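401aa long hypothetical glucose-1-phosphate thymidylyltransferase (Sulfolobus tokodaii, PDB 2GGO) makes nucleotide sugars, transferring nucleotidyl groups from nucleoside triphosphates to sugar 1-phosphates, and probably also acts as an acetyltransferase in the synthesis of UDP-N-acetylglucosamine and UDP-N-acetylgalactosamine. Local coordinates at residues R13-R21 and G374-R382; V316-T327 and F358-V369. One frame throughout, in Å; residues are numbered along the deposited sequence.

Contact 1: residues R13-R21 and G374-R382; sequences RLEPITHTR and GVKIGAYAR
His-19 meets the turn at Gly-378 and Ala-379 with the edge of its imidazole. The backbone N of Ala-379 donates to His-19 ND1 at 3.1 Å. The bond is close to straight (163°) and lies in the ring plane. With CG anti to the carbonyl carbon (chi1 -75°), the ring folds over CA of Pro-16 and turns its ND1 edge to Ala-379. With an alanine here, the N-H of Ala-379 is likely to lose its acceptor, and a gap would probably open beside Gly-378.

Carbon contacts flank this bond. Ala-379 CB lies 3.5 Å from His-19 CB and only 3.4 Å from Thr-20 CG2, a tight fit. Pro-16 follows a cis peptide bond and presses its CG to 3.2 Å from Ile-377 O. Its CD reaches CB of Lys-376.

Water joins the charged ends. Lys-376 NZ is 5.0 Å from Glu-15 OE1, and one water spans the two. A second water links NZ to the carbonyl oxygens of Arg-13 and Glu-15. NZ also bonds to Asn-342 O.

The loop 13-21 of the nucleotidyltransferase domain, after strand 2-6, packs on strand 376-377, in a coil of the C-terminal hexapeptide-repeat beta-helix. Phe-358, on the neighbouring strand 358-359, touches both Pro-16 and Lys-376. Tyr-395 packs edge-to-face with His-19.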
loop_
_atom_site.group_PDB
_atom_site.type_symbol
_atom_site.label_atom_id
_atom_site.label_comp_id
_atom_site.label_asym_id
_atom_site.label_seq_id
_atom_site.Cartn_x
_atom_site.Cartn_y
_atom_site.Cartn_z
ATOM N N ARG A 13 -8.651 6.187 2.555
ATOM C CA ARG A 13 -8.867 4.781 2.764
ATOM C C ARG A 13 -7.716 4.118 3.471
ATOM O O ARG A 13 -7.890 3.056 4.058
ATOM C CB ARG A 13 -9.134 4.081 1.442
ATOM C CG ARG A 13 -10.603 4.189 0.985
ATOM C CD ARG A 13 -10.718 3.745 -0.481
ATOM N NE ARG A 13 -9.869 4.583 -1.352
ATOM C CZ ARG A 13 -8.824 4.163 -2.074
ATOM N NH1 ARG A 13 -8.470 2.882 -2.082
ATOM N NH2 ARG A 13 -8.149 5.035 -2.819
ATOM N N LEU A 14 -6.544 4.743 3.445
ATOM C CA LEU A 14 -5.349 4.109 4.062
ATOM C C LEU A 14 -4.985 4.724 5.436
ATOM O O LEU A 14 -3.963 4.455 6.004
ATOM C CB LEU A 14 -4.178 4.149 3.100
ATOM C CG LEU A 14 -3.439 2.842 2.815
ATOM C CD1 LEU A 14 -4.373 1.666 2.658
ATOM C CD2 LEU A 14 -2.491 2.944 1.571
ATOM N N GLU A 15 -5.826 5.600 5.946
ATOM C CA GLU A 15 -5.666 6.034 7.334
ATOM C C GLU A 15 -5.651 4.855 8.324
ATOM O O GLU A 15 -6.275 3.836 8.101
ATOM C CB GLU A 15 -6.767 6.982 7.675
ATOM C CG GLU A 15 -6.596 8.217 6.808
ATOM C CD GLU A 15 -7.684 9.228 7.037
ATOM O OE1 GLU A 15 -8.501 9.019 7.943
ATOM O OE2 GLU A 15 -7.709 10.244 6.313
ATOM N N PRO A 16 -4.931 4.989 9.437
ATOM C CA PRO A 16 -4.128 6.075 9.873
ATOM C C PRO A 16 -2.727 6.111 9.299
ATOM O O PRO A 16 -1.982 6.995 9.644
ATOM C CB PRO A 16 -4.061 5.841 11.403
ATOM C CG PRO A 16 -4.125 4.392 11.547
ATOM C CD PRO A 16 -4.937 3.878 10.408
ATOM N N ILE A 17 -2.333 5.146 8.473
ATOM C CA ILE A 17 -0.974 5.168 7.939
ATOM C C ILE A 17 -0.720 6.479 7.183
ATOM O O ILE A 17 0.402 7.003 7.230
ATOM C CB ILE A 17 -0.680 3.978 7.017
ATOM C CG1 ILE A 17 -0.592 2.653 7.782
ATOM C CG2 ILE A 17 0.648 4.250 6.208
ATOM C CD1 ILE A 17 -1.638 2.463 8.934
ATOM N N THR A 18 -1.763 7.015 6.531
ATOM C CA THR A 18 -1.622 8.238 5.709
ATOM C C THR A 18 -1.754 9.547 6.481
ATOM O O THR A 18 -1.730 10.634 5.891
ATOM C CB THR A 18 -2.612 8.277 4.508
ATOM O OG1 THR A 18 -3.927 7.998 4.986
ATOM C CG2 THR A 18 -2.226 7.260 3.491
ATOM N N HIS A 19 -1.868 9.474 7.803
ATOM C CA HIS A 19 -1.845 10.671 8.573
ATOM C C HIS A 19 -0.491 11.336 8.541
ATOM O O HIS A 19 -0.393 12.540 8.763
ATOM C CB HIS A 19 -2.183 10.337 10.021
ATOM C CG HIS A 19 -3.618 10.057 10.250
ATOM N ND1 HIS A 19 -4.071 9.516 11.430
ATOM C CD2 HIS A 19 -4.716 10.281 9.489
ATOM C CE1 HIS A 19 -5.392 9.436 11.393
ATOM N NE2 HIS A 19 -5.803 9.864 10.219
ATOM N N THR A 20 0.571 10.563 8.320
ATOM C CA THR A 20 1.891 11.131 8.377
ATOM C C THR A 20 2.739 10.950 7.093
ATOM O O THR A 20 3.841 11.496 6.998
ATOM C CB THR A 20 2.680 10.545 9.515
ATOM O OG1 THR A 20 2.757 9.151 9.285
ATOM C CG2 THR A 20 1.977 10.834 10.888
ATOM N N ARG A 21 2.260 10.187 6.120
ATOM C CA ARG A 21 3.027 9.953 4.879
ATOM C C ARG A 21 2.008 9.767 3.740
ATOM O O ARG A 21 0.872 9.368 4.009
ATOM C CB ARG A 21 3.974 8.752 5.030
ATOM C CG ARG A 21 3.360 7.401 4.703
ATOM C CD ARG A 21 4.428 6.315 4.670
ATOM N NE ARG A 21 4.890 6.001 6.032
ATOM C CZ ARG A 21 6.054 5.457 6.343
ATOM N NH1 ARG A 21 6.920 5.108 5.406
ATOM N NH2 ARG A 21 6.357 5.242 7.614
ATOM N N GLY A 374 -9.491 -4.805 14.597
ATOM C CA GLY A 374 -9.815 -3.867 13.536
ATOM C C GLY A 374 -9.898 -2.391 13.897
ATOM O O GLY A 374 -10.430 -1.596 13.118
ATOM N N VAL A 375 -9.343 -2.012 15.062
ATOM C CA VAL A 375 -9.428 -0.625 15.523
ATOM C C VAL A 375 -8.346 0.164 14.838
ATOM O O VAL A 375 -7.240 -0.360 14.577
ATOM C CB VAL A 375 -9.377 -0.577 17.115
ATOM C CG1 VAL A 375 -8.738 0.645 17.635
ATOM C CG2 VAL A 375 -10.774 -0.724 17.681
ATOM N N LYS A 376 -8.644 1.436 14.514
ATOM C CA LYS A 376 -7.618 2.330 13.975
ATOM C C LYS A 376 -7.257 3.342 14.993
ATOM O O LYS A 376 -8.134 3.880 15.659
ATOM C CB LYS A 376 -8.054 3.024 12.683
ATOM C CG LYS A 376 -8.548 1.987 11.672
ATOM C CD LYS A 376 -9.085 2.555 10.379
ATOM C CE LYS A 376 -9.689 3.902 10.599
ATOM N NZ LYS A 376 -9.947 4.463 9.252
ATOM N N ILE A 377 -5.960 3.509 15.225
ATOM C CA ILE A 377 -5.517 4.609 16.049
ATOM C C ILE A 377 -4.734 5.611 15.217
ATOM O O ILE A 377 -3.650 5.287 14.630
ATOM C CB ILE A 377 -4.655 4.057 17.251
ATOM C CG1 ILE A 377 -5.506 2.951 17.939
ATOM C CG2 ILE A 377 -4.223 5.204 18.136
ATOM C CD1 ILE A 377 -5.112 2.539 19.355
ATOM N N GLY A 378 -5.245 6.827 15.216
ATOM C CA GLY A 378 -4.644 8.009 14.542
ATOM C C GLY A 378 -3.237 8.333 14.955
ATOM O O GLY A 378 -2.852 8.063 16.061
ATOM N N ALA A 379 -2.446 8.880 14.045
ATOM C CA ALA A 379 -1.079 9.286 14.337
ATOM C C ALA A 379 -1.083 10.221 15.536
ATOM O O ALA A 379 -2.039 10.919 15.730
ATOM C CB ALA A 379 -0.512 10.018 13.117
ATOM N N TYR A 380 -0.031 10.203 16.342
ATOM C CA TYR A 380 0.133 11.127 17.501
ATOM C C TYR A 380 -0.836 10.880 18.646
ATOM O O TYR A 380 -0.926 11.690 19.610
ATOM C CB TYR A 380 0.044 12.622 17.066
ATOM C CG TYR A 380 1.211 13.001 16.195
ATOM C CD1 TYR A 380 2.470 13.135 16.739
ATOM C CD2 TYR A 380 1.069 13.174 14.817
ATOM C CE1 TYR A 380 3.558 13.459 15.979
ATOM C CE2 TYR A 380 2.207 13.503 14.009
ATOM C CZ TYR A 380 3.431 13.609 14.618
ATOM O OH TYR A 380 4.524 13.936 13.890
ATOM N N ALA A 381 -1.598 9.812 18.556
ATOM C CA ALA A 381 -2.615 9.542 19.632
ATOM C C ALA A 381 -1.909 9.130 20.948
ATOM O O ALA A 381 -0.811 8.645 20.967
ATOM C CB ALA A 381 -3.579 8.495 19.219
ATOM N N ARG A 382 -2.563 9.391 22.078
ATOM C CA ARG A 382 -2.035 8.964 23.362
ATOM C C ARG A 382 -3.142 8.210 24.068
ATOM O O ARG A 382 -4.283 8.703 24.240
ATOM C CB ARG A 382 -1.549 10.151 24.202
ATOM C CG ARG A 382 -0.282 10.839 23.695
ATOM C CD ARG A 382 0.879 9.804 23.719
ATOM N NE ARG A 382 2.247 10.294 23.410
ATOM C CZ ARG A 382 2.764 10.419 22.170
ATOM N NH1 ARG A 382 2.025 10.138 21.083
ATOM N NH2 ARG A 382 4.026 10.849 22.013
HETATM O O HOH W 1 -8.953 3.394 6.890
HETATM O O HOH W 2 -9.304 7.266 9.678
#

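Contact 2: residues V316-T327 and F358-V369; sequences VIAEDVNFGAGT and FIGGHVRTGINV
Thr-365 OG1 is held by two groups of 316-327. It accepts from the backbone N of Gly-324 at 2.9 Å and donates to Thr-327 OG1, also at 2.9 Å. The two threonines meet tip to tip. Thr-327 OG1 passes the chain on to Gly-324 O, though the modelled length of that bond is doubtful. Thr-365 OG1 sits between its backbone N and carbonyl carbon (chi1 60°), which leaves CG2 to meet CD1 and CE1 of Phe-323. CG2 of Thr-327 lies over one face of that ring, toward its rim. Gly-324 N also makes a bent bond to Thr-365 O, from above the carbonyl plane.

Backbone bonds tie the rest in parallel register. Ile-359 N donates to Val-316 O at 3.0 Å, and Asn-322 N to Val-363 O at 2.8 Å. His-362 N bonds to Glu-319 O at the corner between them.

Inside, Ile-317 and Ile-359 lie side by side, their CG1 atoms 3.8 Å apart. Val-321 crosses Ile-359 at about a right angle, its CG1 3.7 Å from Ile-359 CG2. Val-363 packs on the same methyl of Val-321.

Outside, the Asn-322 amide stacks on the Arg-364 guanidinium, the planes 13° apart. Asn-322 ND2 and Arg-364 NH2 are both donors, so their closeness is not a hydrogen bond. Asp-320 runs alongside the His-362 ring. Water bridges His-362 NE2 to Glu-319 OE2, which also bonds to Thr-20.

Stacked parallel strands, repeated type II turns and inward aliphatic residues mark two successive coils of the left-handed beta-helix of hexapeptide-repeat transferases.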
loop_
_atom_site.group_PDB
_atom_site.type_symbol
_atom_site.label_atom_id
_atom_site.label_comp_id
_atom_site.label_asym_id
_atom_site.label_seq_id
_atom_site.Cartn_x
_atom_site.Cartn_y
_atom_site.Cartn_z
ATOM N N VAL A 316 -0.893 -3.586 11.484
ATOM C CA VAL A 316 0.018 -2.672 10.763
ATOM C C VAL A 316 0.361 -1.534 11.682
ATOM O O VAL A 316 -0.534 -0.795 12.105
ATOM C CB VAL A 316 -0.587 -2.040 9.509
ATOM C CG1 VAL A 316 0.446 -1.047 8.911
ATOM C CG2 VAL A 316 -0.893 -3.109 8.440
ATOM N N ILE A 317 1.636 -1.374 12.002
ATOM C CA ILE A 317 1.983 -0.319 12.961
ATOM C C ILE A 317 2.934 0.675 12.311
ATOM O O ILE A 317 3.949 0.298 11.767
ATOM C CB ILE A 317 2.641 -0.924 14.201
ATOM C CG1 ILE A 317 1.675 -1.771 15.003
ATOM C CG2 ILE A 317 3.222 0.096 15.147
ATOM C CD1 ILE A 317 2.544 -2.546 16.051
ATOM N N ALA A 318 2.605 1.955 12.381
ATOM C CA ALA A 318 3.280 2.893 11.531
ATOM C C ALA A 318 4.606 3.320 12.147
ATOM O O ALA A 318 5.183 2.508 12.930
ATOM C CB ALA A 318 2.381 4.019 11.159
ATOM N N GLU A 319 5.150 4.486 11.807
ATOM C CA GLU A 319 6.507 4.823 12.244
ATOM C C GLU A 319 6.567 5.499 13.576
ATOM O O GLU A 319 5.643 6.170 13.969
ATOM C CB GLU A 319 7.242 5.706 11.184
ATOM C CG GLU A 319 6.734 7.226 11.008
ATOM C CD GLU A 319 5.413 7.369 10.300
ATOM O OE1 GLU A 319 4.887 6.365 9.848
ATOM O OE2 GLU A 319 4.862 8.493 10.189
ATOM N N ASP A 320 7.670 5.312 14.265
ATOM C CA ASP A 320 7.946 5.882 15.589
ATOM C C ASP A 320 6.829 5.678 16.614
ATOM O O ASP A 320 6.472 6.588 17.339
ATOM C CB ASP A 320 8.412 7.333 15.449
ATOM C CG ASP A 320 9.664 7.473 14.538
ATOM O OD1 ASP A 320 10.639 6.670 14.712
ATOM O OD2 ASP A 320 9.707 8.390 13.639
ATOM N N VAL A 321 6.280 4.455 16.673
ATOM C CA VAL A 321 5.277 4.088 17.656
ATOM C C VAL A 321 6.013 3.498 18.820
ATOM O O VAL A 321 7.090 2.919 18.621
ATOM C CB VAL A 321 4.214 3.120 17.076
ATOM C CG1 VAL A 321 3.047 2.737 18.203
ATOM C CG2 VAL A 321 3.461 3.850 15.921
ATOM N N ASN A 322 5.534 3.732 20.041
ATOM C CA ASN A 322 6.109 3.022 21.200
ATOM C C ASN A 322 5.023 2.307 21.910
ATOM O O ASN A 322 4.116 2.934 22.233
ATOM C CB ASN A 322 6.805 3.973 22.231
ATOM C CG ASN A 322 7.971 4.784 21.589
ATOM O OD1 ASN A 322 9.034 4.259 21.284
ATOM N ND2 ASN A 322 7.713 6.065 21.309
ATOM N N PHE A 323 5.203 1.018 22.213
ATOM C CA PHE A 323 4.243 0.326 23.045
ATOM C C PHE A 323 4.623 0.399 24.442
ATOM O O PHE A 323 5.682 -0.101 24.806
ATOM C CB PHE A 323 3.997 -1.183 22.644
ATOM C CG PHE A 323 2.918 -1.288 21.598
ATOM C CD1 PHE A 323 2.504 -0.123 20.967
ATOM C CD2 PHE A 323 2.301 -2.472 21.265
ATOM C CE1 PHE A 323 1.453 -0.168 20.000
ATOM C CE2 PHE A 323 1.305 -2.535 20.313
ATOM C CZ PHE A 323 0.913 -1.373 19.663
ATOM N N GLY A 324 3.751 0.925 25.280
ATOM C CA GLY A 324 3.992 0.569 26.708
ATOM C C GLY A 324 3.904 -0.903 27.064
ATOM O O GLY A 324 3.066 -1.679 26.494
ATOM N N ALA A 325 4.695 -1.291 28.062
ATOM C CA ALA A 325 4.666 -2.640 28.692
ATOM C C ALA A 325 3.294 -3.061 28.829
ATOM O O ALA A 325 2.379 -2.254 29.230
ATOM C CB ALA A 325 5.417 -2.732 30.039
ATOM N N GLY A 326 3.054 -4.213 28.291
ATOM C CA GLY A 326 1.739 -4.854 28.424
ATOM C C GLY A 326 0.681 -4.459 27.448
ATOM O O GLY A 326 -0.394 -4.863 27.684
ATOM N N THR A 327 0.961 -3.688 26.351
ATOM C CA THR A 327 -0.180 -3.398 25.423
ATOM C C THR A 327 -0.404 -4.677 24.652
ATOM O O THR A 327 0.612 -5.194 24.174
ATOM C CB THR A 327 0.379 -2.388 24.537
ATOM O OG1 THR A 327 0.922 -1.310 25.311
ATOM C CG2 THR A 327 -0.487 -2.011 23.305
ATOM N N PHE A 358 -4.753 -1.068 13.321
ATOM C CA PHE A 358 -4.011 -0.127 12.475
ATOM C C PHE A 358 -3.593 1.146 13.248
ATOM O O PHE A 358 -4.423 1.955 13.631
ATOM C CB PHE A 358 -4.874 0.197 11.268
ATOM C CG PHE A 358 -5.338 -1.029 10.544
ATOM C CD1 PHE A 358 -4.453 -1.766 9.808
ATOM C CD2 PHE A 358 -6.655 -1.466 10.614
ATOM C CE1 PHE A 358 -4.835 -2.902 9.139
ATOM C CE2 PHE A 358 -7.037 -2.588 9.916
ATOM C CZ PHE A 358 -6.118 -3.304 9.171
ATOM N N ILE A 359 -2.287 1.244 13.489
ATOM C CA ILE A 359 -1.709 2.251 14.399
ATOM C C ILE A 359 -0.906 3.338 13.640
ATOM O O ILE A 359 0.126 3.027 13.009
ATOM C CB ILE A 359 -0.778 1.580 15.387
ATOM C CG1 ILE A 359 -1.389 0.305 16.018
ATOM C CG2 ILE A 359 -0.216 2.594 16.414
ATOM C CD1 ILE A 359 -2.500 0.439 17.095
ATOM N N GLY A 360 -1.320 4.599 13.779
ATOM C CA GLY A 360 -0.654 5.719 13.165
ATOM C C GLY A 360 0.733 5.982 13.704
ATOM O O GLY A 360 1.079 5.515 14.784
ATOM N N GLY A 361 1.545 6.705 12.927
ATOM C CA GLY A 361 2.815 7.158 13.372
ATOM C C GLY A 361 2.835 7.916 14.671
ATOM O O GLY A 361 1.928 8.717 14.967
ATOM N N HIS A 362 3.872 7.673 15.449
ATOM C CA HIS A 362 4.165 8.498 16.655
ATOM C C HIS A 362 3.138 8.341 17.749
ATOM O O HIS A 362 3.031 9.163 18.651
ATOM C CB HIS A 362 4.263 9.999 16.337
ATOM C CG HIS A 362 5.291 10.327 15.296
ATOM N ND1 HIS A 362 6.631 10.490 15.602
ATOM C CD2 HIS A 362 5.175 10.548 13.960
ATOM C CE1 HIS A 362 7.289 10.805 14.493
ATOM N NE2 HIS A 362 6.440 10.759 13.478
ATOM N N VAL A 363 2.351 7.293 17.651
ATOM C CA VAL A 363 1.594 6.789 18.769
ATOM C C VAL A 363 2.378 6.277 19.968
ATOM O O VAL A 363 3.435 5.593 19.864
ATOM C CB VAL A 363 0.473 5.783 18.255
ATOM C CG1 VAL A 363 -0.126 4.930 19.413
ATOM C CG2 VAL A 363 -0.566 6.485 17.612
ATOM N N ARG A 364 1.849 6.534 21.174
ATOM C CA ARG A 364 2.496 6.000 22.403
ATOM C C ARG A 364 1.382 5.335 23.195
ATOM O O ARG A 364 0.400 5.957 23.424
ATOM C CB ARG A 364 3.219 7.109 23.227
ATOM C CG ARG A 364 3.891 6.482 24.518
ATOM C CD ARG A 364 4.917 7.377 25.333
ATOM N NE ARG A 364 6.256 7.536 24.707
ATOM C CZ ARG A 364 7.302 6.679 24.797
ATOM N NH1 ARG A 364 7.208 5.505 25.464
ATOM N NH2 ARG A 364 8.460 7.004 24.188
ATOM N N THR A 365 1.464 4.045 23.529
ATOM C CA THR A 365 0.323 3.546 24.334
ATOM C C THR A 365 0.847 3.470 25.753
ATOM O O THR A 365 2.015 3.216 25.948
ATOM C CB THR A 365 -0.098 2.189 23.931
ATOM O OG1 THR A 365 1.076 1.354 24.143
ATOM C CG2 THR A 365 -0.294 2.137 22.487
ATOM N N GLY A 366 0.040 3.761 26.774
ATOM C CA GLY A 366 0.436 3.436 28.119
ATOM C C GLY A 366 0.637 1.976 28.428
ATOM O O GLY A 366 0.267 1.179 27.561
ATOM N N ILE A 367 1.322 1.605 29.524
ATOM C CA ILE A 367 1.247 0.145 29.983
ATOM C C ILE A 367 -0.119 -0.491 30.003
ATOM O O ILE A 367 -1.122 0.165 30.371
ATOM C CB ILE A 367 1.883 -0.139 31.336
ATOM C CG1 ILE A 367 1.138 0.800 32.359
ATOM C CG2 ILE A 367 3.234 0.341 31.290
ATOM C CD1 ILE A 367 1.498 0.589 33.965
ATOM N N ASN A 368 -0.162 -1.782 29.684
ATOM C CA ASN A 368 -1.351 -2.614 29.913
ATOM C C ASN A 368 -2.534 -2.128 29.176
ATOM O O ASN A 368 -3.654 -2.256 29.646
ATOM C CB ASN A 368 -1.704 -2.543 31.396
ATOM C CG ASN A 368 -2.143 -3.817 31.911
ATOM O OD1 ASN A 368 -2.109 -4.845 31.216
ATOM N ND2 ASN A 368 -2.487 -3.842 33.212
ATOM N N VAL A 369 -2.262 -1.463 28.080
ATOM C CA VAL A 369 -3.269 -1.090 27.103
ATOM C C VAL A 369 -3.756 -2.360 26.292
ATOM O O VAL A 369 -2.961 -3.299 25.867
ATOM C CB VAL A 369 -2.805 0.189 26.339
ATOM C CG1 VAL A 369 -3.270 0.169 24.934
ATOM C CG2 VAL A 369 -3.565 1.621 26.968
HETATM O O HOH W 3 6.508 11.003 10.781
HETATM O O HOH W 4 6.007 7.226 19.960
HETATM O O HOH W 5 -0.617 -7.191 29.432
#

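The centres of the two contacts lie about 11 Å apart. Along the chain the order is 13-21, 316-327, 358-369, 374-382, so contact 2 is nested inside the loop closed by contact 1. Both reach one parallel sheet, where strands 316-317, 358-359 and 376-377 are successive neighbours. Gly-360 N probably bonds to Ile-377 O, carrying the stacking of contact 2 on to the next coil. Contact 1 joins the nucleotidyltransferase part to that coil. The loop 13-21 also reaches contact 2: Thr-20 and Arg-21 both bind Glu-319. The loop 13-21 of the N-terminal domain thus packs on the side of the beta-helix and touches the coils of 316-327 and 374-382.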